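Local coordinates for acyl-CoA dehydrogenase FadE3 (Mycobacterium smegmatis, PDB 4IV6), which belongs to the acyl-CoA dehydrogenase family and carries bound dihydroflavine-adenine dinucleotide, at residues L120-A125 with S164-L169; E190-F195 with A219-S224. All coordinates share one frame; numbering follows the deposited sequence. Where two conformers were deposited one is given.

How the contacts relate
The chain first runs through the helices of the N-terminal domain, then enters the beta-rich middle domain. Contact 1 comes first: strand 122-125 is joined by strand 166-172 after an excursion through strands 141-145 and 148-159. Contact 2 opens later, in the turn between strands 184-190 and 195-200, and closes at strand 219-222. The two contacts follow in series, neither nested nor crossed, with centres about 13 Å apart. They also touch. K191 NZ lies 2.7 Å from S164 O, a probable hydrogen bond, and V167 CG2 packs on F195 CZ. Contact 1 reaches the bound dihydroflavine-adenine dinucleotide, while contact 2 ties the 190-195 turn to strand 219-222.

Contact 1: residues L120-A125 with S164-L169; sequences LRATMA and SDLVAL. With FDA (dihydroflavine-adenine dinucleotide), chain D.
Strands 122-125 and 166-169 run parallel, their axes 4.7 Å apart at closest approach and 25° off exact alignment. The backbone bonds alternate: L166 N to R121 O, T123 N to L166 O, A168 N to T123 O and A125 N to A168 O. On one face A122 CB meets L166 CB, and M124 SD rests on A168 CB at 3.8 Å. The bend of M124 at chi2 (-66°) brings SD over A168 CB, and chi3 then turns only the terminal CE. Helix 83-102 covers this face at M124. On the other face A125 CB is pressed against V167 CG1 at 3.5 Å, a tight pair, and L169 CD1 closes in beside it. T123 and V167 lie side by side there, CG2 to CG2. This is a parallel strand pair of the acyl-CoA dehydrogenase middle domain, and strand 122-125 meets dihydroflavine-adenine dinucleotide. M124 O accepts a hydrogen bond from its N3 at 3.0 Å, close to linear. T123 OG1 is held by S159 O. At the start of the strands, water 1 takes the NE hydrogen of R121 and donates to S164 OG, which also bonds N160 O. Water 2 accepts from R121 N and D165 N, and L120 CD1 leans on D165 CB (3.8 Å).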
ATOM      1  N   LEU B 120      43.328  -8.742  -8.102  1.00 21.69           N
ATOM      2  CA  LEU B 120      42.588  -9.871  -7.571  1.00 21.34           C
ATOM      3  C   LEU B 120      41.217  -9.414  -7.106  1.00 20.31           C
ATOM      4  O   LEU B 120      41.119  -8.479  -6.337  1.00 20.71           O
ATOM      5  CB  LEU B 120      43.337 -10.480  -6.406  1.00 22.22           C
ATOM      6  CG  LEU B 120      42.602 -11.564  -5.615  1.00 22.65           C
ATOM      7  CD1 LEU B 120      42.344 -12.778  -6.465  1.00 23.38           C
ATOM      8  CD2 LEU B 120      43.444 -11.935  -4.410  1.00 23.86           C
ATOM      9  N   ARG B 121      40.177 -10.113  -7.535  1.00 19.28           N
ATOM     10  CA  ARG B 121      38.825  -9.887  -7.071  1.00 18.56           C
ATOM     11  C   ARG B 121      38.311 -11.034  -6.204  1.00 18.24           C
ATOM     12  O   ARG B 121      38.678 -12.209  -6.405  1.00 17.72           O
ATOM     13  CB  ARG B 121      37.926  -9.711  -8.272  1.00 18.97           C
ATOM     14  CG  ARG B 121      38.082  -8.327  -8.889  1.00 19.41           C
ATOM     15  CD  ARG B 121      37.327  -8.216 -10.178  1.00 19.53           C
ATOM     16  NE  ARG B 121      35.902  -8.276  -9.968  1.00 19.27           N
ATOM     17  CZ  ARG B 121      35.025  -8.388 -10.954  1.00 19.33           C
ATOM     18  NH1 ARG B 121      35.442  -8.415 -12.221  1.00 20.30           N
ATOM     19  NH2 ARG B 121      33.733  -8.437 -10.674  1.00 19.20           N
ATOM     20  N   ALA B 122      37.467 -10.689  -5.233  1.00 17.63           N
ATOM     21  CA  ALA B 122      36.901 -11.657  -4.314  1.00 17.03           C
ATOM     22  C   ALA B 122      35.397 -11.563  -4.301  1.00 16.77           C
ATOM     23  O   ALA B 122      34.802 -10.507  -4.575  1.00 16.08           O
ATOM     24  CB  ALA B 122      37.464 -11.467  -2.905  1.00 17.07           C
ATOM     25  N   THR B 123      34.769 -12.682  -3.938  1.00 16.18           N
ATOM     26  CA  THR B 123      33.329 -12.705  -3.754  1.00 15.69           C
ATOM     27  C   THR B 123      32.959 -13.589  -2.564  1.00 15.68           C
ATOM     28  O   THR B 123      33.813 -14.330  -2.049  1.00 15.12           O
ATOM     29  CB  THR B 123      32.631 -13.173  -5.023  1.00 15.34           C
ATOM     30  OG1 THR B 123      31.209 -13.009  -4.892  1.00 15.39           O
ATOM     31  CG2 THR B 123      32.955 -14.653  -5.302  1.00 15.86           C
ATOM     32  N   MET B 124      31.702 -13.493  -2.126  1.00 16.35           N
ATOM     33  CA  MET B 124      31.189 -14.280  -0.986  1.00 17.43           C
ATOM     34  C   MET B 124      30.380 -15.463  -1.466  1.00 16.19           C
ATOM     35  O   MET B 124      29.441 -15.267  -2.207  1.00 15.72           O
ATOM     36  CB  MET B 124      30.202 -13.473  -0.141  1.00 19.69           C
ATOM     37  CG  MET B 124      30.737 -12.256   0.568  1.00 22.44           C
ATOM     38  SD  MET B 124      31.938 -12.665   1.847  1.00 27.07           S
ATOM     39  CE  MET B 124      31.025 -13.837   2.820  1.00 26.30           C
ATOM     40  N   ALA B 125      30.678 -16.658  -0.969  1.00 15.56           N
ATOM     41  CA  ALA B 125      29.900 -17.845  -1.288  1.00 14.70           C
ATOM     42  C   ALA B 125      29.227 -18.468  -0.061  1.00 14.26           C
ATOM     43  O   ALA B 125      29.828 -19.273   0.669  1.00 14.10           O
ATOM     44  CB  ALA B 125      30.759 -18.866  -2.009  1.00 14.55           C
ATOM     45  N   SER B 164      36.266 -13.665 -10.100  1.00 18.93           N
ATOM     46  CA  SER B 164      36.888 -13.586  -8.785  1.00 18.90           C
ATOM     47  C   SER B 164      37.769 -14.802  -8.512  1.00 19.92           C
ATOM     48  O   SER B 164      37.284 -15.939  -8.506  1.00 20.60           O
ATOM     49  CB  SER B 164      35.843 -13.495  -7.675  1.00 18.29           C
ATOM     50  OG  SER B 164      35.067 -12.327  -7.809  1.00 18.90           O
ATOM     51  N   ASP B 165      39.047 -14.580  -8.252  1.00 19.89           N
ATOM     52  CA  ASP B 165      39.905 -15.712  -7.952  1.00 21.02           C
ATOM     53  C   ASP B 165      40.165 -15.961  -6.461  1.00 19.48           C
ATOM     54  O   ASP B 165      40.965 -16.831  -6.122  1.00 18.57           O
ATOM     55  CB  ASP B 165      41.185 -15.603  -8.758  1.00 23.40           C
ATOM     56  CG  ASP B 165      40.952 -15.953 -10.232  1.00 24.84           C
ATOM     57  OD1 ASP B 165      39.850 -16.456 -10.596  1.00 25.69           O
ATOM     58  OD2 ASP B 165      41.862 -15.734 -11.028  1.00 29.15           O
ATOM     59  N   LEU B 166      39.477 -15.224  -5.589  1.00 18.21           N
ATOM     60  CA  LEU B 166      39.386 -15.597  -4.167  1.00 17.84           C
ATOM     61  C   LEU B 166      37.929 -15.626  -3.770  1.00 17.57           C
ATOM     62  O   LEU B 166      37.191 -14.689  -4.037  1.00 17.51           O
ATOM     63  CB  LEU B 166      40.131 -14.617  -3.281  1.00 18.52           C
ATOM     64  CG  LEU B 166      40.133 -14.897  -1.772  1.00 18.92           C
ATOM     65  CD1 LEU B 166      40.931 -16.150  -1.460  1.00 19.25           C
ATOM     66  CD2 LEU B 166      40.698 -13.703  -1.049  1.00 19.94           C
ATOM     67  N   VAL B 167      37.510 -16.710  -3.135  1.00 16.80           N
ATOM     68  CA  VAL B 167      36.113 -16.873  -2.736  1.00 16.36           C
ATOM     69  C   VAL B 167      36.089 -17.122  -1.223  1.00 15.63           C
ATOM     70  O   VAL B 167      36.789 -18.004  -0.719  1.00 16.16           O
ATOM     71  CB  VAL B 167      35.461 -18.023  -3.539  1.00 16.81           C
ATOM     72  CG1 VAL B 167      34.039 -18.294  -3.050  1.00 17.39           C
ATOM     73  CG2 VAL B 167      35.454 -17.701  -5.029  1.00 16.84           C
ATOM     74  N   ALA B 168      35.363 -16.284  -0.501  1.00 15.08           N
ATOM     75  CA  ALA B 168      35.132 -16.487   0.915  1.00 14.93           C
ATOM     76  C   ALA B 168      33.973 -17.475   1.065  1.00 14.23           C
ATOM     77  O   ALA B 168      32.806 -17.130   0.889  1.00 13.53           O
ATOM     78  CB  ALA B 168      34.825 -15.174   1.611  1.00 15.18           C
ATOM     79  N   LEU B 169      34.321 -18.711   1.395  1.00 14.23           N
ATOM     80  CA  LEU B 169      33.382 -19.825   1.360  1.00 13.90           C
ATOM     81  C   LEU B 169      32.913 -20.162   2.758  1.00 14.34           C
ATOM     82  O   LEU B 169      33.719 -20.574   3.583  1.00 14.50           O
ATOM     83  CB  LEU B 169      34.068 -21.058   0.780  1.00 13.89           C
ATOM     84  CG  LEU B 169      33.201 -22.299   0.589  1.00 13.86           C
ATOM     85  CD1 LEU B 169      32.184 -22.097  -0.541  1.00 13.92           C
ATOM     86  CD2 LEU B 169      34.074 -23.488   0.271  1.00 14.59           C
TER
HETATM   87  PA  FDA D 401      14.654 -19.440   0.373  1.00 14.23           P
HETATM   88  O1A FDA D 401      15.477 -19.370   1.635  1.00 15.33           O
HETATM   89  O2A FDA D 401      14.384 -20.763  -0.289  1.00 14.80           O
HETATM   90  O5B FDA D 401      13.263 -18.701   0.660  1.00 14.37           O
HETATM   91  C5B FDA D 401      12.143 -18.748  -0.255  1.00 13.47           C
HETATM   92  C4B FDA D 401      11.013 -17.859   0.295  1.00 13.23           C
HETATM   93  O4B FDA D 401      10.673 -18.222   1.648  1.00 12.66           O
HETATM   94  C3B FDA D 401      11.417 -16.403   0.376  1.00 12.76           C
HETATM   95  O3B FDA D 401      10.237 -15.579   0.246  1.00 12.39           O
HETATM   96  C2B FDA D 401      12.008 -16.314   1.767  1.00 12.90           C
HETATM   97  O2B FDA D 401      12.030 -15.001   2.320  1.00 12.76           O
HETATM   98  C1B FDA D 401      11.021 -17.165   2.529  1.00 12.61           C
HETATM   99  N9A FDA D 401      11.564 -17.707   3.804  1.00 13.42           N
HETATM  100  C8A FDA D 401      12.502 -18.674   3.912  1.00 12.79           C
HETATM  101  N7A FDA D 401      12.730 -18.959   5.210  1.00 13.20           N
HETATM  102  C5A FDA D 401      11.926 -18.147   5.937  1.00 13.13           C
HETATM  103  C6A FDA D 401      11.664 -17.916   7.348  1.00 13.43           C
HETATM  104  N6A FDA D 401      12.326 -18.628   8.262  1.00 14.22           N
HETATM  105  N1A FDA D 401      10.762 -16.983   7.727  1.00 13.64           N
HETATM  106  C2A FDA D 401      10.071 -16.289   6.808  1.00 13.53           C
HETATM  107  N3A FDA D 401      10.260 -16.438   5.478  1.00 12.71           N
HETATM  108  C4A FDA D 401      11.141 -17.345   5.008  1.00 12.82           C
HETATM  109  N1  FDA D 401      24.346 -15.561  -2.487  1.00 15.09           N
HETATM  110  C2  FDA D 401      25.641 -15.630  -2.193  1.00 14.85           C
HETATM  111  O2  FDA D 401      26.011 -16.379  -1.268  1.00 14.29           O
HETATM  112  N3  FDA D 401      26.565 -14.918  -2.863  1.00 15.31           N
HETATM  113  C4  FDA D 401      26.285 -14.102  -3.879  1.00 15.19           C
HETATM  114  O4  FDA D 401      27.194 -13.481  -4.493  1.00 14.92           O
HETATM  115  C4X FDA D 401      24.864 -13.947  -4.250  1.00 14.68           C
HETATM  116  N5  FDA D 401      24.448 -13.176  -5.277  1.00 14.90           N
HETATM  117  C5X FDA D 401      23.232 -13.403  -5.834  1.00 13.83           C
HETATM  118  C6  FDA D 401      22.924 -12.947  -7.121  1.00 13.99           C
HETATM  119  C7  FDA D 401      21.663 -13.146  -7.682  1.00 14.41           C
HETATM  120  C7M FDA D 401      21.357 -12.680  -9.083  1.00 14.88           C
HETATM  121  C8  FDA D 401      20.664 -13.801  -6.934  1.00 14.87           C
HETATM  122  C8M FDA D 401      19.266 -14.057  -7.450  1.00 15.57           C
HETATM  123  C9  FDA D 401      20.971 -14.259  -5.663  1.00 14.53           C
HETATM  124  C9A FDA D 401      22.250 -14.085  -5.109  1.00 14.02           C
HETATM  125  N10 FDA D 401      22.529 -14.601  -3.826  1.00 14.95           N
HETATM  126  C10 FDA D 401      23.892 -14.767  -3.493  1.00 14.81           C
HETATM  127  C1' FDA D 401      21.602 -15.608  -3.297  1.00 15.16           C
HETATM  128  C2' FDA D 401      20.635 -14.893  -2.378  1.00 17.03           C
HETATM  129  O2' FDA D 401      21.297 -14.405  -1.211  1.00 16.09           O
HETATM  130  C3' FDA D 401      19.514 -15.866  -2.011  1.00 18.50           C
HETATM  131  O3' FDA D 401      18.643 -15.969  -3.132  1.00 21.52           O
HETATM  132  C4' FDA D 401      18.712 -15.433  -0.807  1.00 19.76           C
HETATM  133  O4' FDA D 401      19.501 -15.802   0.336  1.00 21.66           O
HETATM  134  C5' FDA D 401      17.372 -16.186  -0.707  1.00 19.48           C
HETATM  135  O5' FDA D 401      17.626 -17.567  -0.828  1.00 18.68           O
HETATM  136  P   FDA D 401      16.650 -18.633  -1.476  1.00 18.24           P
HETATM  137  O1P FDA D 401      17.311 -19.954  -1.139  1.00 17.93           O
HETATM  138  O2P FDA D 401      16.414 -18.284  -2.906  1.00 21.26           O
HETATM  139  O3P FDA D 401      15.282 -18.387  -0.656  1.00 16.43           O
HETATM  140  O   HOH W   1      34.357  -9.495  -7.673  1.00 17.40           O
HETATM  141  O   HOH W   2      40.261 -12.288  -9.571  1.00 20.60           O

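Contact 2: residues E190-F195 with A219-S224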
ATOM      1  N   GLU B 190      41.038 -20.268  -3.091  1.00 17.54           N
ATOM      2  CA  GLU B 190      41.467 -19.956  -4.438  1.00 18.33           C
ATOM      3  C   GLU B 190      40.933 -20.999  -5.447  1.00 17.64           C
ATOM      4  O   GLU B 190      40.364 -22.025  -5.073  1.00 17.54           O
ATOM      5  CB  GLU B 190      43.010 -19.886  -4.504  1.00 19.24           C
ATOM      6  CG  GLU B 190      43.586 -18.917  -3.492  1.00 20.03           C
ATOM      7  CD  GLU B 190      45.100 -18.779  -3.585  1.00 21.92           C
ATOM      8  OE1 GLU B 190      45.751 -19.495  -4.365  1.00 23.15           O
ATOM      9  OE2 GLU B 190      45.638 -17.946  -2.877  1.00 23.06           O
ATOM     10  N   LYS B 191      41.130 -20.721  -6.725  1.00 18.35           N
ATOM     11  CA  LYS B 191      40.677 -21.602  -7.798  1.00 18.56           C
ATOM     12  C   LYS B 191      41.557 -22.875  -7.920  1.00 18.94           C
ATOM     13  O   LYS B 191      42.365 -23.004  -8.830  1.00 22.07           O
ATOM     14  CB  LYS B 191      40.628 -20.828  -9.117  1.00 19.14           C
ATOM     15  CG  LYS B 191      39.604 -19.685  -9.164  1.00 19.09           C
ATOM     16  CD  LYS B 191      38.178 -20.203  -9.186  1.00 18.78           C
ATOM     17  CE  LYS B 191      37.136 -19.115  -8.938  1.00 18.35           C
ATOM     18  NZ  LYS B 191      37.035 -18.171 -10.071  1.00 18.51           N
ATOM     19  N   VAL B 192      41.371 -23.807  -6.991  1.00 17.69           N
ATOM     20  CA  VAL B 192      42.148 -25.023  -6.898  1.00 17.67           C
ATOM     21  C   VAL B 192      41.485 -26.179  -7.679  1.00 16.98           C
ATOM     22  O   VAL B 192      40.300 -26.104  -8.021  1.00 15.70           O
ATOM     23  CB  VAL B 192      42.323 -25.433  -5.426  1.00 18.14           C
ATOM     24  CG1 VAL B 192      43.017 -24.312  -4.673  1.00 19.03           C
ATOM     25  CG2 VAL B 192      40.979 -25.759  -4.780  1.00 17.66           C
ATOM     26  N   PRO B 193      42.256 -27.238  -7.966  1.00 17.20           N
ATOM     27  CA  PRO B 193      41.672 -28.407  -8.601  1.00 17.59           C
ATOM     28  C   PRO B 193      40.490 -28.925  -7.774  1.00 16.90           C
ATOM     29  O   PRO B 193      40.574 -28.979  -6.558  1.00 16.81           O
ATOM     30  CB  PRO B 193      42.851 -29.411  -8.651  1.00 18.57           C
ATOM     31  CG  PRO B 193      44.057 -28.521  -8.764  1.00 19.15           C
ATOM     32  CD  PRO B 193      43.722 -27.355  -7.847  1.00 18.24           C
ATOM     33  N   GLY B 194      39.372 -29.204  -8.422  1.00 16.73           N
ATOM     34  CA  GLY B 194      38.196 -29.692  -7.713  1.00 16.46           C
ATOM     35  C   GLY B 194      37.159 -28.594  -7.458  1.00 15.88           C
ATOM     36  O   GLY B 194      36.060 -28.880  -6.996  1.00 14.80           O
ATOM     37  N   PHE B 195      37.519 -27.340  -7.728  1.00 15.97           N
ATOM     38  CA  PHE B 195      36.598 -26.215  -7.533  1.00 15.89           C
ATOM     39  C   PHE B 195      36.104 -25.822  -8.927  1.00 16.22           C
ATOM     40  O   PHE B 195      36.838 -25.182  -9.685  1.00 15.87           O
ATOM     41  CB  PHE B 195      37.360 -25.062  -6.847  1.00 16.45           C
ATOM     42  CG  PHE B 195      36.570 -23.790  -6.638  1.00 16.40           C
ATOM     43  CD1 PHE B 195      35.273 -23.620  -7.104  1.00 16.77           C
ATOM     44  CD2 PHE B 195      37.184 -22.731  -6.015  1.00 17.58           C
ATOM     45  CE1 PHE B 195      34.599 -22.430  -6.920  1.00 16.55           C
ATOM     46  CE2 PHE B 195      36.522 -21.538  -5.817  1.00 17.73           C
ATOM     47  CZ  PHE B 195      35.221 -21.391  -6.276  1.00 17.06           C
ATOM     48  N   ALA B 219      38.139 -31.019  -3.069  1.00 15.63           N
ATOM     49  CA  ALA B 219      38.927 -29.797  -3.361  1.00 16.00           C
ATOM     50  C   ALA B 219      39.802 -29.462  -2.168  1.00 16.36           C
ATOM     51  O   ALA B 219      39.293 -29.106  -1.079  1.00 15.97           O
ATOM     52  CB  ALA B 219      38.019 -28.626  -3.673  1.00 15.43           C
ATOM     53  N   ARG B 220      41.112 -29.563  -2.368  1.00 17.15           N
ATOM     54  CA  ARG B 220      42.084 -29.403  -1.290  0.50 18.08           C
ATOM     55  C   ARG B 220      42.599 -27.971  -1.196  1.00 17.62           C
ATOM     56  O   ARG B 220      43.082 -27.426  -2.177  1.00 17.76           O
ATOM     57  CB  ARG B 220      43.273 -30.335  -1.521  0.50 19.78           C
ATOM     58  CG  ARG B 220      42.891 -31.789  -1.756  0.50 20.98           C
ATOM     59  CD  ARG B 220      44.136 -32.674  -1.731  0.50 22.79           C
ATOM     60  NE  ARG B 220      44.223 -33.347  -0.454  0.50 23.69           N
ATOM     61  CZ  ARG B 220      43.442 -34.372  -0.140  0.50 24.30           C
ATOM     62  NH1 ARG B 220      43.547 -34.935   1.043  0.50 24.78           N
ATOM     63  NH2 ARG B 220      42.552 -34.824  -1.033  0.50 24.64           N
ATOM     64  N   VAL B 221      42.491 -27.375  -0.021  1.00 17.32           N
ATOM     65  CA  VAL B 221      43.107 -26.081   0.264  1.00 17.70           C
ATOM     66  C   VAL B 221      43.902 -26.234   1.553  1.00 18.80           C
ATOM     67  O   VAL B 221      43.589 -27.063   2.374  1.00 18.31           O
ATOM     68  CB  VAL B 221      42.070 -24.958   0.410  1.00 17.09           C
ATOM     69  CG1 VAL B 221      41.259 -24.833  -0.862  1.00 16.89           C
ATOM     70  CG2 VAL B 221      41.165 -25.179   1.618  1.00 16.77           C
ATOM     71  N   PRO B 222      44.956 -25.441   1.727  1.00 20.45           N
ATOM     72  CA  PRO B 222      45.682 -25.559   2.969  1.00 21.45           C
ATOM     73  C   PRO B 222      44.867 -25.038   4.153  1.00 21.07           C
ATOM     74  O   PRO B 222      43.972 -24.186   3.977  1.00 19.66           O
ATOM     75  CB  PRO B 222      46.951 -24.726   2.734  1.00 22.71           C
ATOM     76  CG  PRO B 222      46.684 -23.873   1.552  1.00 22.79           C
ATOM     77  CD  PRO B 222      45.546 -24.477   0.790  1.00 21.66           C
ATOM     78  N   VAL B 223      45.158 -25.559   5.345  1.00 21.53           N
ATOM     79  CA  VAL B 223      44.405 -25.146   6.555  1.00 22.21           C
ATOM     80  C   VAL B 223      44.566 -23.673   6.867  1.00 22.28           C
ATOM     81  O   VAL B 223      43.686 -23.077   7.493  1.00 21.15           O
ATOM     82  CB  VAL B 223      44.693 -26.001   7.818  1.00 23.04           C
ATOM     83  CG1 VAL B 223      44.189 -27.423   7.592  1.00 23.80           C
ATOM     84  CG2 VAL B 223      46.169 -25.988   8.213  1.00 24.30           C
ATOM     85  N   SER B 224      45.650 -23.065   6.362  1.00 22.68           N
ATOM     86  CA  SER B 224      45.853 -21.613   6.486  1.00 23.14           C
ATOM     87  C   SER B 224      44.792 -20.787   5.740  1.00 22.15           C
ATOM     88  O   SER B 224      44.706 -19.573   5.917  1.00 22.00           O
ATOM     89  CB  SER B 224      47.263 -21.248   5.999  1.00 24.84           C
ATOM     90  OG  SER B 224      47.376 -21.441   4.593  1.00 25.49           O
TER
HETATM   91  O   HOH W   3      42.771 -29.036  -4.906  1.00 30.94           O
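P193 O accepts a hydrogen bond of 2.7 Å from water 3, and the same water accepts from R220 N at 3.1 Å. This water bridges a type II beta turn, V192 to F195, to strand 219-222. The turn links strands 184-190 and 195-200 in the middle domain. It is closed by F195 N to V192 O at 3.1 Å. G194 takes a positive phi of 100°, a backbone shape suited to glycine, and A219 comes close to it, with the two CA atoms 4.4 Å apart. A219 CB sits beside the carbonyl oxygens of P193 and G194, both at 3.9 Å. V192 carries most of the apolar contact. Its chi1 of -59° sets CG2 between the backbone N and the carbonyl carbon, from where this methyl reaches R220 O and V221 CG1. The V192 and V221 side chains cross at about a right angle. V221 also packs on V189 and I151, so strand 219-222 meets strands 184-190 and 148-159 here. In one of its two modelled conformers R220 leads away from the turn, toward D145. Before the turn, K191 is the centre of an inverse gamma turn, with a weak bond from V192 N to E190 O. K191 CD lies 4.0 Å above the plane of the F195 ring, offset toward its rim, and E190 O lies at the edge, in the ring plane.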